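Local coordinates for protein Syntaxin1 (Monosiga brevicollis, PDB 2XHE) that probably acts as a SNAP receptor in vesicle transport, binding partner SNARE proteins as members of the syntaxin family generally do, at residues 40-45 against 133-138; 55-60 against 148-153; 65-70 against 91-96. All coordinates share one frame; numbering follows the deposited sequence.

Overall arrangement
All three contacts use helix 44-72 or the turn leading into it. Contacts 1 and 2 set it against helix 131-171, with their segments alternating along the chain, whereas contact 3 sets it against helix 80-116 and is nested within the loops that the other two close. From centre to centre, contacts 1 and 2 are 23 Å apart, contacts 2 and 3 are 13 Å apart, and contacts 1 and 3, on opposite sides of the chain's centre, are 34 Å apart. Together they sample an elongated three-helix bundle, consistent with the N-terminal domain of a syntaxin; at these three places no hydrogen bond joins the paired segments. A weak R153-E65 ion pair joins contacts 2 and 3.

Contact 1: 40-45 against 133-138; sequences EPFMAD and LRIRQS
M43 reaches from the turn before helix 44-72 to the side chain of R136 on helix 131-171, and its thioether does most of the touching. The sulfur SD of M43 lies 3.7 Å from NE of R136, meeting the guanidinium at a slant, while the methyl CE of M43 sits 4.0 Å from CG of R136, against the aliphatic part of the arginine. The same methyl also approaches the branch methyl CG2 of I135, at 4.3 Å. Beside it F42 offers the edge of its ring, with CZ 4.4 Å from CD1 of I135. One step further out, within the turn itself, CG of M43 lies over one face of the F42 ring, 3.7 Å above its plane and displaced toward the rim. M43 begins with CG anti to its carbonyl carbon (chi1 -50°), and bends at chi2 and chi3 turn the thioether toward helix 131-171. The far end of R136 is engaged by N115 of helix 80-116, whose OD1 accepts a hydrogen bond from NH1. I135 in turn packs on F46 and F47, just beyond the turn, and a second protein of the assembly packs on both F42 and I135. M43 occupies the N-cap position, so the contact fastens the very start of helix 44-72 to an early turn of helix 131-171. It thereby joins the first and third helices near one end of a three-helix bundle, consistent with the Habc domain of syntaxins.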
# COMPACT_ATOMS: atom_id res chain seq x y z
N GLU B 40 -1.93 27.62 -27.44
CA GLU B 40 -2.20 26.56 -28.41
C GLU B 40 -3.00 25.41 -27.79
O GLU B 40 -2.93 25.18 -26.58
CB GLU B 40 -0.90 26.04 -29.02
CG GLU B 40 -0.11 27.07 -29.83
CD GLU B 40 -0.85 27.53 -31.08
OE1 GLU B 40 -1.79 26.84 -31.51
OE2 GLU B 40 -0.48 28.59 -31.63
N PRO B 41 -3.75 24.67 -28.62
CA PRO B 41 -4.63 23.58 -28.15
C PRO B 41 -3.90 22.54 -27.30
O PRO B 41 -4.14 22.45 -26.09
CB PRO B 41 -5.10 22.94 -29.45
CG PRO B 41 -5.02 24.03 -30.46
CD PRO B 41 -3.82 24.84 -30.08
N PHE B 42 -3.03 21.77 -27.94
CA PHE B 42 -2.29 20.68 -27.29
C PHE B 42 -3.09 19.38 -27.22
O PHE B 42 -3.88 19.16 -26.30
CB PHE B 42 -1.80 21.07 -25.89
CG PHE B 42 -1.10 19.97 -25.17
CD1 PHE B 42 0.13 19.50 -25.62
CD2 PHE B 42 -1.66 19.38 -24.05
CE1 PHE B 42 0.79 18.48 -24.96
CE2 PHE B 42 -1.00 18.36 -23.38
CZ PHE B 42 0.22 17.91 -23.84
N MET B 43 -2.89 18.53 -28.22
CA MET B 43 -3.50 17.21 -28.28
C MET B 43 -5.03 17.27 -28.18
O MET B 43 -5.65 16.48 -27.47
CB MET B 43 -2.91 16.33 -27.19
CG MET B 43 -1.39 16.35 -27.19
SD MET B 43 -0.68 14.74 -26.84
CE MET B 43 -1.21 14.53 -25.15
N ALA B 44 -5.62 18.20 -28.91
CA ALA B 44 -7.06 18.43 -28.87
C ALA B 44 -7.88 17.18 -29.22
O ALA B 44 -8.82 16.83 -28.50
CB ALA B 44 -7.45 19.59 -29.78
N ASP B 45 -7.53 16.51 -30.31
CA ASP B 45 -8.29 15.33 -30.68
C ASP B 45 -8.17 14.24 -29.63
O ASP B 45 -9.15 13.55 -29.33
CB ASP B 45 -7.86 14.78 -32.04
CG ASP B 45 -8.91 13.85 -32.65
OD1 ASP B 45 -9.98 13.66 -32.02
OD2 ASP B 45 -8.66 13.31 -33.75
N LEU B 133 3.67 11.84 -24.52
CA LEU B 133 3.59 10.38 -24.54
C LEU B 133 3.32 9.78 -23.15
O LEU B 133 2.62 8.78 -23.02
CB LEU B 133 4.86 9.78 -25.17
CG LEU B 133 4.95 8.25 -25.23
CD1 LEU B 133 3.75 7.65 -25.92
CD2 LEU B 133 6.22 7.83 -25.94
N ARG B 134 3.86 10.41 -22.11
CA ARG B 134 3.59 9.99 -20.74
C ARG B 134 2.09 10.06 -20.42
O ARG B 134 1.51 9.08 -19.93
CB ARG B 134 4.38 10.83 -19.74
CG ARG B 134 5.87 10.52 -19.69
CD ARG B 134 6.60 11.48 -18.76
NE ARG B 134 5.95 11.55 -17.45
CZ ARG B 134 5.90 12.64 -16.69
NH1 ARG B 134 6.46 13.76 -17.11
NH2 ARG B 134 5.27 12.60 -15.52
N ILE B 135 1.48 11.21 -20.72
CA ILE B 135 0.05 11.43 -20.54
C ILE B 135 -0.77 10.43 -21.35
O ILE B 135 -1.70 9.81 -20.83
CB ILE B 135 -0.35 12.86 -20.94
CG1 ILE B 135 0.08 13.85 -19.86
CG2 ILE B 135 -1.86 12.97 -21.17
CD1 ILE B 135 0.18 15.28 -20.34
N ARG B 136 -0.43 10.28 -22.62
CA ARG B 136 -1.12 9.32 -23.47
C ARG B 136 -1.11 7.92 -22.86
O ARG B 136 -2.12 7.22 -22.85
CB ARG B 136 -0.49 9.30 -24.86
CG ARG B 136 -0.58 10.61 -25.63
CD ARG B 136 0.15 10.53 -26.96
NE ARG B 136 -0.60 11.22 -28.01
CZ ARG B 136 -1.54 10.64 -28.75
NH1 ARG B 136 -1.83 9.37 -28.56
NH2 ARG B 136 -2.18 11.35 -29.66
N GLN B 137 0.05 7.51 -22.35
CA GLN B 137 0.22 6.17 -21.80
C GLN B 137 -0.56 5.94 -20.51
O GLN B 137 -1.16 4.88 -20.34
CB GLN B 137 1.70 5.84 -21.61
CG GLN B 137 2.41 5.50 -22.90
CD GLN B 137 3.91 5.36 -22.75
OE1 GLN B 137 4.48 5.71 -21.71
NE2 GLN B 137 4.56 4.86 -23.79
N SER B 138 -0.58 6.92 -19.61
CA SER B 138 -1.37 6.76 -18.39
C SER B 138 -2.87 6.81 -18.65
O SER B 138 -3.63 6.09 -18.00
CB SER B 138 -0.96 7.75 -17.30
OG SER B 138 -0.84 9.05 -17.81

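Contact 2: 55-60 against 148-153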
# COMPACT_ATOMS: atom_id res chain seq x y z
N ASP B 55 -17.01 9.22 -20.94
CA ASP B 55 -18.45 9.42 -21.10
C ASP B 55 -19.21 8.15 -21.52
O ASP B 55 -20.23 7.82 -20.93
CB ASP B 55 -18.76 10.56 -22.08
CG ASP B 55 -18.58 11.94 -21.45
OD1 ASP B 55 -18.51 12.02 -20.20
OD2 ASP B 55 -18.52 12.93 -22.20
N ASN B 56 -18.70 7.45 -22.54
CA ASN B 56 -19.31 6.20 -22.97
C ASN B 56 -19.34 5.18 -21.84
O ASN B 56 -20.37 4.52 -21.63
CB ASN B 56 -18.57 5.61 -24.16
CG ASN B 56 -18.79 6.39 -25.44
OD1 ASN B 56 -19.57 7.34 -25.47
ND2 ASN B 56 -18.10 5.99 -26.50
N ILE B 57 -18.21 5.04 -21.13
CA ILE B 57 -18.11 4.11 -20.00
C ILE B 57 -19.21 4.39 -18.97
O ILE B 57 -19.96 3.48 -18.60
CB ILE B 57 -16.71 4.14 -19.32
CG1 ILE B 57 -15.67 3.41 -20.16
CG2 ILE B 57 -16.73 3.49 -17.94
CD1 ILE B 57 -14.27 3.56 -19.61
N GLU B 58 -19.32 5.64 -18.51
CA GLU B 58 -20.41 6.04 -17.62
C GLU B 58 -21.79 5.69 -18.20
O GLU B 58 -22.65 5.16 -17.49
CB GLU B 58 -20.33 7.53 -17.27
CG GLU B 58 -19.09 7.94 -16.49
CD GLU B 58 -19.14 9.39 -16.02
OE1 GLU B 58 -20.24 9.99 -16.03
OE2 GLU B 58 -18.08 9.94 -15.64
N ASP B 59 -22.01 5.99 -19.47
CA ASP B 59 -23.25 5.62 -20.15
C ASP B 59 -23.50 4.12 -20.01
O ASP B 59 -24.54 3.70 -19.50
CB ASP B 59 -23.21 6.01 -21.63
CG ASP B 59 -23.45 7.50 -21.85
OD1 ASP B 59 -23.93 8.18 -20.91
OD2 ASP B 59 -23.17 8.00 -22.97
N ILE B 60 -22.53 3.31 -20.45
CA ILE B 60 -22.63 1.86 -20.32
C ILE B 60 -22.95 1.45 -18.87
O ILE B 60 -23.79 0.58 -18.65
CB ILE B 60 -21.34 1.15 -20.79
CG1 ILE B 60 -21.05 1.48 -22.25
CG2 ILE B 60 -21.46 -0.35 -20.60
CD1 ILE B 60 -20.00 0.56 -22.86
N VAL B 148 -12.52 -2.82 -19.04
CA VAL B 148 -12.64 -4.26 -18.78
C VAL B 148 -13.46 -4.51 -17.50
O VAL B 148 -14.25 -5.46 -17.43
CB VAL B 148 -11.23 -4.96 -18.69
CG1 VAL B 148 -11.33 -6.41 -18.15
CG2 VAL B 148 -10.52 -4.96 -20.04
N LYS B 149 -13.28 -3.64 -16.51
CA LYS B 149 -13.99 -3.79 -15.24
C LYS B 149 -15.48 -3.51 -15.38
O LYS B 149 -16.29 -4.20 -14.77
CB LYS B 149 -13.37 -2.90 -14.16
CG LYS B 149 -14.10 -2.93 -12.82
CD LYS B 149 -13.54 -1.91 -11.83
CE LYS B 149 -12.15 -2.31 -11.30
NZ LYS B 149 -11.00 -1.99 -12.21
N VAL B 150 -15.85 -2.52 -16.19
CA VAL B 150 -17.26 -2.20 -16.44
C VAL B 150 -17.90 -3.31 -17.24
O VAL B 150 -19.00 -3.76 -16.92
CB VAL B 150 -17.49 -0.86 -17.22
CG1 VAL B 150 -18.96 -0.66 -17.47
CG2 VAL B 150 -16.98 0.32 -16.42
N MET B 151 -17.21 -3.76 -18.27
CA MET B 151 -17.76 -4.80 -19.12
C MET B 151 -17.89 -6.11 -18.36
O MET B 151 -18.71 -6.95 -18.69
CB MET B 151 -16.91 -5.00 -20.38
CG MET B 151 -16.96 -3.79 -21.30
SD MET B 151 -18.65 -3.14 -21.54
CE MET B 151 -19.19 -4.12 -22.93
N THR B 152 -17.07 -6.26 -17.33
CA THR B 152 -17.12 -7.48 -16.55
C THR B 152 -18.40 -7.48 -15.75
O THR B 152 -18.98 -8.53 -15.50
CB THR B 152 -15.90 -7.60 -15.63
OG1 THR B 152 -14.73 -7.78 -16.43
CG2 THR B 152 -16.04 -8.79 -14.69
N ARG B 153 -18.85 -6.29 -15.37
CA ARG B 153 -20.12 -6.16 -14.67
C ARG B 153 -21.24 -6.60 -15.61
O ARG B 153 -22.15 -7.33 -15.22
CB ARG B 153 -20.34 -4.74 -14.17
CG ARG B 153 -21.67 -4.52 -13.48
CD ARG B 153 -21.97 -5.61 -12.46
NE ARG B 153 -23.27 -5.42 -11.83
CZ ARG B 153 -23.99 -6.40 -11.27
NH1 ARG B 153 -23.53 -7.65 -11.27
NH2 ARG B 153 -25.17 -6.13 -10.72
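V150 points from helix 148-153 at helix 55-60 and spreads its two methyls between I57 and I60, one to each isoleucine. Its CG2, anti to the carbonyl carbon, meets the branch methyl CG2 of I57 at 3.5 Å; its CG1, anti to the backbone N (chi1 178°), meets CG2 of I60 at 4.0 Å. Both isoleucines therefore use the short arm of the fork, and in both cases the side chains approach valine at a slant. The third participant is turned differently. M151 lies roughly at right angles to I60 and presents its sulfur: SD of M151 is 4.1 Å from CG2 of I60, and about as close to CD1 of the same residue. Bends at chi2 and chi3 fold the methionine chain so that SD comes round to the isoleucine, although its CB does not point straight at the neighbouring helix.

The two helical segments run nearly parallel, 18° apart, with axes 10.3 Å from each other, as expected of the first and third helices of an up-down-up bundle. Further residues complete the interior: I64 extends the apolar surface along helix 44-72 beside V150, L100 of helix 80-116 covers I60, and L229, M232 and F233 of helix 214-237 cover M151. T152, which packs on F233, turns its hydroxyl back on its own helix, OG1 giving a hydrogen bond of 2.6 Å to the backbone O of V148.

No hydrogen bond crosses between the segments, and all four touching residues are buried. Cohesion between these segments therefore probably rests on dispersion and the exclusion of water, with no polar pairing across them to set the register.

Contact 3: 65-70 against 91-96; sequences EQVAQL and QDTMAR
V67, directed from helix 65-70 toward helix 91-96, comes up against T93, whose CA is the nearest to its own across the two segments, 7.1 Å away. CB of V67 is still 4.5 Å from OG1 of T93; the touching is left to its methyls. From there the valine forks. Its CG2 stands anti to the carbonyl carbon and goes to the threonine, 3.4 Å from OG1 of T93 and 4.1 Å from CB of T93, the two side chains passing alongside one another with opposed directions. Its CG1, anti to the backbone N (chi1 -178°), is turned instead to the next residue, ending 4.4 Å from the terminal methyl CE of M94.

The helices carrying these residues, 44-72 and 80-116, form an antiparallel helical hairpin, the first two members of the three-helix bundle in this syntaxin. Their local axes are 10.0 Å apart, with 155° between chain directions. Helix 131-171 closes over the same place, where Q158 touches both V67 and M94 and Y154 adds to the cover of M94; helix 214-237 contributes L222.

Although its hydroxyl faces an apolar methyl, T93 has its polar need met inside its own helix. With chi1 at 60°, OG1 lies between the backbone N and the carbonyl carbon, and it hydrogen-bonds to the backbone O of L90. L70, one turn after V67, stands at a looser distance on the same hydroxyl, its CD1 4.4 Å from OG1 of T93, and leans also on K89 and L90.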
# COMPACT_ATOMS: atom_id res chain seq x y z
N GLU B 65 -27.08 -1.39 -15.52
CA GLU B 65 -27.94 -1.55 -14.34
C GLU B 65 -29.42 -1.40 -14.69
O GLU B 65 -30.28 -1.54 -13.83
CB GLU B 65 -27.54 -0.57 -13.23
CG GLU B 65 -26.05 -0.63 -12.84
CD GLU B 65 -25.59 -2.01 -12.37
OE1 GLU B 65 -26.43 -2.78 -11.85
OE2 GLU B 65 -24.38 -2.32 -12.50
N GLN B 66 -29.71 -1.15 -15.96
CA GLN B 66 -31.08 -1.11 -16.44
C GLN B 66 -31.42 -2.41 -17.16
O GLN B 66 -32.55 -2.88 -17.11
CB GLN B 66 -31.29 0.09 -17.37
CG GLN B 66 -31.24 1.45 -16.66
CD GLN B 66 -30.90 2.58 -17.61
OE1 GLN B 66 -31.01 2.45 -18.83
NE2 GLN B 66 -30.45 3.71 -17.05
N VAL B 67 -30.43 -2.98 -17.84
CA VAL B 67 -30.59 -4.31 -18.40
C VAL B 67 -30.79 -5.29 -17.25
O VAL B 67 -31.43 -6.32 -17.40
CB VAL B 67 -29.37 -4.73 -19.26
CG1 VAL B 67 -29.58 -6.10 -19.85
CG2 VAL B 67 -29.12 -3.71 -20.36
N ALA B 68 -30.25 -4.95 -16.08
CA ALA B 68 -30.42 -5.79 -14.90
C ALA B 68 -31.90 -5.98 -14.58
O ALA B 68 -32.40 -7.10 -14.52
CB ALA B 68 -29.67 -5.21 -13.71
N GLN B 69 -32.62 -4.87 -14.38
CA GLN B 69 -34.05 -4.92 -14.10
C GLN B 69 -34.86 -5.55 -15.23
O GLN B 69 -35.64 -6.48 -15.01
CB GLN B 69 -34.59 -3.52 -13.80
CG GLN B 69 -33.94 -2.85 -12.62
CD GLN B 69 -34.51 -1.48 -12.35
OE1 GLN B 69 -35.45 -1.04 -13.03
NE2 GLN B 69 -33.96 -0.80 -11.35
N LEU B 70 -34.67 -5.04 -16.45
CA LEU B 70 -35.41 -5.55 -17.60
C LEU B 70 -35.37 -7.07 -17.71
O LEU B 70 -36.28 -7.68 -18.28
CB LEU B 70 -34.89 -4.91 -18.89
CG LEU B 70 -35.10 -3.40 -19.06
CD1 LEU B 70 -34.69 -2.97 -20.46
CD2 LEU B 70 -36.55 -3.03 -18.78
N GLN B 91 -33.16 -5.57 -26.11
CA GLN B 91 -32.31 -5.66 -27.29
C GLN B 91 -32.07 -4.29 -27.88
O GLN B 91 -31.38 -4.15 -28.88
CB GLN B 91 -32.89 -6.62 -28.33
CG GLN B 91 -34.24 -6.23 -28.87
CD GLN B 91 -34.93 -7.39 -29.55
OE1 GLN B 91 -34.60 -8.55 -29.29
NE2 GLN B 91 -35.90 -7.09 -30.41
N ASP B 92 -32.64 -3.27 -27.23
CA ASP B 92 -32.42 -1.90 -27.65
C ASP B 92 -31.28 -1.29 -26.85
O ASP B 92 -30.35 -0.71 -27.41
CB ASP B 92 -33.70 -1.08 -27.49
CG ASP B 92 -33.61 0.29 -28.14
OD1 ASP B 92 -32.63 1.02 -27.85
OD2 ASP B 92 -34.51 0.64 -28.93
N THR B 93 -31.34 -1.44 -25.53
CA THR B 93 -30.23 -1.04 -24.67
C THR B 93 -29.01 -1.92 -24.94
O THR B 93 -27.89 -1.41 -25.00
CB THR B 93 -30.61 -1.10 -23.18
OG1 THR B 93 -30.99 -2.43 -22.83
CG2 THR B 93 -31.78 -0.17 -22.87
N MET B 94 -29.23 -3.22 -25.10
CA MET B 94 -28.17 -4.17 -25.42
C MET B 94 -27.36 -3.76 -26.64
O MET B 94 -26.14 -3.91 -26.67
CB MET B 94 -28.75 -5.56 -25.69
CG MET B 94 -28.98 -6.42 -24.45
SD MET B 94 -29.29 -8.13 -24.90
CE MET B 94 -29.92 -8.75 -23.35
N ALA B 95 -28.06 -3.26 -27.65
CA ALA B 95 -27.43 -2.85 -28.90
C ALA B 95 -26.68 -1.55 -28.70
O ALA B 95 -25.69 -1.29 -29.37
CB ALA B 95 -28.47 -2.69 -29.98
N ARG B 96 -27.18 -0.72 -27.78
CA ARG B 96 -26.49 0.53 -27.49
C ARG B 96 -25.21 0.26 -26.70
O ARG B 96 -24.14 0.76 -27.05
CB ARG B 96 -27.40 1.50 -26.73
CG ARG B 96 -26.79 2.89 -26.61
CD ARG B 96 -27.82 3.99 -26.81
NE ARG B 96 -29.10 3.63 -26.20
CZ ARG B 96 -29.32 3.57 -24.89
NH1 ARG B 96 -28.33 3.86 -24.03
NH2 ARG B 96 -30.52 3.22 -24.44